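Local coordinates for protein kirola (Actinidia deliciosa, PDB 4IGX) that is a kiwifruit allergen of the major latex protein group in the Bet v 1 family, and probably binds small hydrophobic ligands, at residues A[68-73]-A[86-91]; A[82-87]-A[98-103]. All coordinates share one frame; numbering follows the deposited sequence.

Interaction 1 (A[68-73]-A[86-91]); sequences TAKDIV and KIVEGD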
loop_
_atom_site.group_PDB
_atom_site.type_symbol
_atom_site.label_atom_id
_atom_site.label_comp_id
_atom_site.label_asym_id
_atom_site.label_seq_id
_atom_site.Cartn_x
_atom_site.Cartn_y
_atom_site.Cartn_z
ATOM N N THR A 68 -3.701 1.628 12.856
ATOM C CA THR A 68 -3.828 2.840 12.060
ATOM C C THR A 68 -2.476 3.250 11.515
ATOM O O THR A 68 -1.468 2.972 12.117
ATOM C CB THR A 68 -4.380 4.008 12.864
ATOM O OG1 THR A 68 -3.425 4.391 13.868
ATOM C CG2 THR A 68 -5.700 3.633 13.513
ATOM N N ALA A 69 -2.504 3.890 10.351
ATOM C CA ALA A 69 -1.349 4.552 9.727
ATOM C C ALA A 69 -1.804 5.857 9.052
ATOM O O ALA A 69 -2.847 5.897 8.406
ATOM C CB ALA A 69 -0.701 3.648 8.695
ATOM N N LYS A 70 -1.023 6.914 9.206
ATOM C CA LYS A 70 -1.274 8.151 8.495
ATOM C C LYS A 70 -0.151 8.302 7.484
ATOM O O LYS A 70 1.028 8.232 7.834
ATOM C CB LYS A 70 -1.311 9.325 9.449
ATOM C CG LYS A 70 -1.618 10.660 8.826
ATOM C CD LYS A 70 -1.904 11.654 9.951
ATOM C CE LYS A 70 -1.688 13.080 9.574
ATOM N NZ LYS A 70 -1.806 13.963 10.795
ATOM N N ASP A 71 -0.549 8.505 6.235
ATOM C CA ASP A 71 0.356 8.406 5.093
ATOM C C ASP A 71 0.347 9.724 4.330
ATOM O O ASP A 71 -0.703 10.341 4.189
ATOM C CB ASP A 71 -0.106 7.304 4.109
ATOM C CG ASP A 71 0.214 5.884 4.581
ATOM O OD1 ASP A 71 0.419 5.649 5.798
ATOM O OD2 ASP A 71 0.241 4.967 3.705
ATOM N N ILE A 72 1.505 10.137 3.834
ATOM C CA ILE A 72 1.585 11.205 2.855
ATOM C C ILE A 72 1.825 10.537 1.494
ATOM O O ILE A 72 2.616 9.603 1.395
ATOM C CB ILE A 72 2.689 12.197 3.275
ATOM C CG1 ILE A 72 2.439 12.588 4.731
ATOM C CG2 ILE A 72 2.695 13.420 2.389
ATOM C CD1 ILE A 72 3.331 13.747 5.319
ATOM N N VAL A 73 1.066 10.923 0.466
ATOM C CA VAL A 73 1.365 10.465 -0.900
ATOM C C VAL A 73 2.563 11.258 -1.427
ATOM O O VAL A 73 2.459 12.470 -1.655
ATOM C CB VAL A 73 0.195 10.640 -1.848
ATOM C CG1 VAL A 73 0.587 10.191 -3.302
ATOM C CG2 VAL A 73 -1.026 9.859 -1.318
ATOM N N LYS A 86 4.346 7.504 2.184
ATOM C CA LYS A 86 5.225 7.537 3.332
ATOM C C LYS A 86 4.401 7.527 4.610
ATOM O O LYS A 86 3.534 8.361 4.770
ATOM C CB LYS A 86 6.067 8.799 3.308
ATOM C CG LYS A 86 6.923 9.031 4.550
ATOM C CD LYS A 86 7.748 10.257 4.348
ATOM C CE LYS A 86 8.388 10.714 5.595
ATOM N NZ LYS A 86 9.201 11.923 5.260
ATOM N N ILE A 87 4.718 6.632 5.539
ATOM C CA ILE A 87 3.950 6.527 6.768
ATOM C C ILE A 87 4.518 7.518 7.769
ATOM O O ILE A 87 5.688 7.477 8.080
ATOM C CB ILE A 87 4.011 5.112 7.386
ATOM C CG1 ILE A 87 3.316 4.057 6.493
ATOM C CG2 ILE A 87 3.283 5.117 8.697
ATOM C CD1 ILE A 87 4.022 3.657 5.293
ATOM N N VAL A 88 3.688 8.423 8.260
ATOM C CA VAL A 88 4.156 9.411 9.236
ATOM C C VAL A 88 3.666 9.121 10.628
ATOM O O VAL A 88 4.316 9.486 11.575
ATOM C CB VAL A 88 3.824 10.874 8.822
ATOM C CG1 VAL A 88 4.523 11.194 7.507
ATOM C CG2 VAL A 88 2.296 11.136 8.734
ATOM N N GLU A 89 2.550 8.438 10.779
ATOM C CA GLU A 89 2.034 8.163 12.117
ATOM C C GLU A 89 1.394 6.828 12.177
ATOM O O GLU A 89 0.834 6.353 11.171
ATOM C CB GLU A 89 0.935 9.152 12.487
ATOM C CG GLU A 89 1.382 10.339 13.276
ATOM C CD GLU A 89 0.249 11.323 13.462
ATOM O OE1 GLU A 89 -0.782 10.941 14.053
ATOM O OE2 GLU A 89 0.380 12.473 12.988
ATOM N N GLY A 90 1.415 6.246 13.372
ATOM C CA GLY A 90 0.679 5.040 13.626
ATOM C C GLY A 90 1.527 3.883 14.058
ATOM O O GLY A 90 2.721 3.997 14.269
ATOM N N ASP A 91 0.878 2.743 14.173
ATOM C CA ASP A 91 1.470 1.545 14.748
ATOM C C ASP A 91 2.855 1.184 14.189
ATOM O O ASP A 91 3.755 0.864 14.944
ATOM C CB ASP A 91 0.477 0.397 14.596
ATOM C CG ASP A 91 -0.795 0.642 15.405
ATOM O OD1 ASP A 91 -0.824 0.227 16.590
ATOM O OD2 ASP A 91 -1.745 1.284 14.897
#
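Lys70 and Glu89 leave the sheet together. Lys70 CB rests on Glu89 CB at 3.8 Å; with CG anti to the backbone N (chi1 -178°), the extended chain runs on past Val88 CG2, which CG touches. CD then passes Glu89 OE2, and NZ ends 3.4 Å from that same OE2 in a long, weak salt bridge. Beneath this pair the backbone carries a classic beta bulge: Val88 and Glu89 both face Lys70, Val88 N lying 2.7 Å from Lys70 O and Glu89 N bonding weakly to it. The bulge shifts the register by one residue within the antiparallel hairpin of strands 65-77 and 82-88, part of the curved sheet of the Bet v 1 fold. Next to the lysine, Ile72 CD1 meets Val88 CG1 nearly perpendicularly, at 3.6 Å. On the opposite face Asp71 runs beside Ile87, and its buried OD1, which has no polar partner, lies 3.4 Å from Ile87 CG1. Gly90, at phi 120°, has no room for a side chain between the preceding carbonyl O, Thr68 O and Ala69 CA. Beyond it Thr68 N donates to Asp91 OD2 at 2.8 Å, nearly straight at 169°, while Asp91 N donates back to Thr68 O.

Interaction 2 (A[82-87]-A[98-103]); sequences SVTFKI and TFIIIV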
loop_
_atom_site.group_PDB
_atom_site.type_symbol
_atom_site.label_atom_id
_atom_site.label_comp_id
_atom_site.label_asym_id
_atom_site.label_seq_id
_atom_site.Cartn_x
_atom_site.Cartn_y
_atom_site.Cartn_z
ATOM N N SER A 82 3.197 3.754 -10.834
ATOM C CA SER A 82 3.714 3.637 -9.484
ATOM C C SER A 82 3.099 4.705 -8.574
ATOM O O SER A 82 2.854 5.824 -9.004
ATOM C CB SER A 82 5.238 3.776 -9.561
ATOM O OG SER A 82 5.832 3.992 -8.297
ATOM N N VAL A 83 2.842 4.342 -7.317
ATOM C CA VAL A 83 2.492 5.304 -6.266
ATOM C C VAL A 83 3.316 5.026 -5.010
ATOM O O VAL A 83 3.525 3.882 -4.654
ATOM C CB VAL A 83 0.975 5.252 -5.883
ATOM C CG1 VAL A 83 0.622 6.413 -4.878
ATOM C CG2 VAL A 83 0.093 5.319 -7.104
ATOM N N THR A 84 3.746 6.090 -4.343
ATOM C CA THR A 84 4.609 6.044 -3.179
ATOM C C THR A 84 3.940 6.745 -1.978
ATOM O O THR A 84 3.601 7.926 -2.040
ATOM C CB THR A 84 5.950 6.757 -3.462
ATOM O OG1 THR A 84 6.553 6.180 -4.620
ATOM C CG2 THR A 84 6.893 6.621 -2.309
ATOM N N PHE A 85 3.763 5.979 -0.912
ATOM C CA PHE A 85 3.201 6.406 0.336
ATOM C C PHE A 85 4.286 6.429 1.395
ATOM O O PHE A 85 5.042 5.453 1.514
ATOM C CB PHE A 85 2.173 5.382 0.801
ATOM C CG PHE A 85 1.067 5.182 -0.153
ATOM C CD1 PHE A 85 -0.010 6.045 -0.152
ATOM C CD2 PHE A 85 1.108 4.143 -1.081
ATOM C CE1 PHE A 85 -1.037 5.856 -1.034
ATOM C CE2 PHE A 85 0.087 3.968 -1.981
ATOM C CZ PHE A 85 -0.990 4.825 -1.946
ATOM N N LYS A 86 4.346 7.504 2.184
ATOM C CA LYS A 86 5.225 7.537 3.332
ATOM C C LYS A 86 4.401 7.527 4.610
ATOM O O LYS A 86 3.534 8.361 4.770
ATOM C CB LYS A 86 6.067 8.799 3.308
ATOM C CG LYS A 86 6.923 9.031 4.550
ATOM C CD LYS A 86 7.748 10.257 4.348
ATOM C CE LYS A 86 8.388 10.714 5.595
ATOM N NZ LYS A 86 9.201 11.923 5.260
ATOM N N ILE A 87 4.718 6.632 5.539
ATOM C CA ILE A 87 3.950 6.527 6.768
ATOM C C ILE A 87 4.518 7.518 7.769
ATOM O O ILE A 87 5.688 7.477 8.080
ATOM C CB ILE A 87 4.011 5.112 7.386
ATOM C CG1 ILE A 87 3.316 4.057 6.493
ATOM C CG2 ILE A 87 3.283 5.117 8.697
ATOM C CD1 ILE A 87 4.022 3.657 5.293
ATOM N N THR A 98 11.421 5.241 9.812
ATOM C CA THR A 98 11.007 5.608 8.478
ATOM C C THR A 98 10.398 4.389 7.849
ATOM O O THR A 98 10.901 3.269 8.072
ATOM C CB THR A 98 12.225 5.950 7.642
ATOM O OG1 THR A 98 12.892 7.057 8.252
ATOM C CG2 THR A 98 11.836 6.285 6.195
ATOM N N PHE A 99 9.336 4.599 7.078
ATOM C CA PHE A 99 8.682 3.519 6.338
ATOM C C PHE A 99 8.013 4.045 5.071
ATOM O O PHE A 99 7.088 4.842 5.144
ATOM C CB PHE A 99 7.644 2.765 7.187
ATOM C CG PHE A 99 7.492 1.319 6.792
ATOM C CD1 PHE A 99 8.006 0.306 7.585
ATOM C CD2 PHE A 99 6.875 0.963 5.593
ATOM C CE1 PHE A 99 7.876 -1.026 7.208
ATOM C CE2 PHE A 99 6.754 -0.375 5.221
ATOM C CZ PHE A 99 7.254 -1.357 6.023
ATOM N N ILE A 100 8.489 3.559 3.926
ATOM C CA ILE A 100 7.997 3.969 2.593
ATOM C C ILE A 100 7.431 2.781 1.837
ATOM O O ILE A 100 8.086 1.773 1.721
ATOM C CB ILE A 100 9.141 4.547 1.748
ATOM C CG1 ILE A 100 9.767 5.766 2.452
ATOM C CG2 ILE A 100 8.677 4.862 0.328
ATOM C CD1 ILE A 100 8.869 6.970 2.465
ATOM N N ILE A 101 6.227 2.921 1.312
ATOM C CA ILE A 101 5.583 1.855 0.569
ATOM C C ILE A 101 5.387 2.356 -0.834
ATOM O O ILE A 101 4.793 3.429 -1.065
ATOM C CB ILE A 101 4.222 1.417 1.159
ATOM C CG1 ILE A 101 4.402 0.980 2.613
ATOM C CG2 ILE A 101 3.630 0.281 0.305
ATOM C CD1 ILE A 101 3.146 0.714 3.346
ATOM N N ILE A 102 5.937 1.604 -1.771
ATOM C CA ILE A 102 5.750 1.890 -3.178
ATOM C C ILE A 102 4.958 0.729 -3.752
ATOM O O ILE A 102 5.280 -0.432 -3.476
ATOM C CB ILE A 102 7.116 1.999 -3.877
ATOM C CG1 ILE A 102 7.965 3.056 -3.167
ATOM C CG2 ILE A 102 6.969 2.300 -5.375
ATOM C CD1 ILE A 102 9.395 3.031 -3.607
ATOM N N VAL A 103 3.907 1.032 -4.516
ATOM C CA VAL A 103 3.152 0.007 -5.258
ATOM C C VAL A 103 3.351 0.272 -6.722
ATOM O O VAL A 103 3.238 1.418 -7.128
ATOM C CB VAL A 103 1.644 0.113 -4.964
ATOM C CG1 VAL A 103 0.919 -1.105 -5.452
ATOM C CG2 VAL A 103 1.408 0.333 -3.450
HETATM O O HOH W 1 8.389 7.538 7.269
#
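Phe85 and Ile101 exchange two short backbone hydrogen bonds: Phe85 N reaches Ile101 O at 2.8 Å, and Ile101 N returns to Phe85 O at the same length. Similar bonds join Val83 with Val103, and Ile87 N meets Phe99 O almost straight, at 178°. At that end a water bridges the strands, donating to Ile87 O and accepting from Phe99 N at 3.1 Å. Side chains alternate between two faces in this regular antiparallel pairing within the hairpin of strands 82-88 and 96-106. On one face Thr84 stands next to Ile102. Thr84 OG1 sits beside the backbone N (chi1 -55°) and against Ile102 CG1, which turns Thr84 CG2 to Ile100 CG2, 3.6 Å away. Ile100 CD1 bends across to Lys86, 3.5 Å from its CB, and also touches CG before the lysine tip departs from the strand pair. On the other face the two segments contribute only apolar side chains. Ile87 CD1 reaches across to Ile101 CD1 at 3.6 Å and approaches the Phe99 ring obliquely at CD2. The Phe85 ring presents an edge to the opposite strand, CE2 standing 4.1 Å from Val103 CG2 with Ile101 O also near the ring plane. This face also meets Leu28, Met93 and Pro130, consistent with the pocket side of the Bet v 1 fold, whose curved sheet wraps round the long C-terminal helix. Strand 65-77 flanks 82-88, with Asp71 against Phe85, while strand 113-122 flanks 96-106, bringing Trp116 to Ile101 and Val103 and Phe118 to the Phe99 ring.

In the fold
Strand 82-88 is common to both contacts: interaction 1 pairs its C-terminal end with strand 65-77, and interaction 2 pairs most of its length with strand 96-106, making three consecutive strands of one antiparallel sheet. Lys86 and Ile87 take part in both, and Asp71 OD2 packs on Phe85 CB where the contacts meet. Interaction 2 lies nearer the centre of the chain, about 7 Å against 11 Å, both measured from contact centre to chain centre. It has five buried residues, none exposed, and is regular and largely apolar beyond its backbone bonds. Interaction 1, where the chain turns a corner, has three buried residues and the exposed Glu89; it adds a bulge, a glycine and a salt bridge toward the surface.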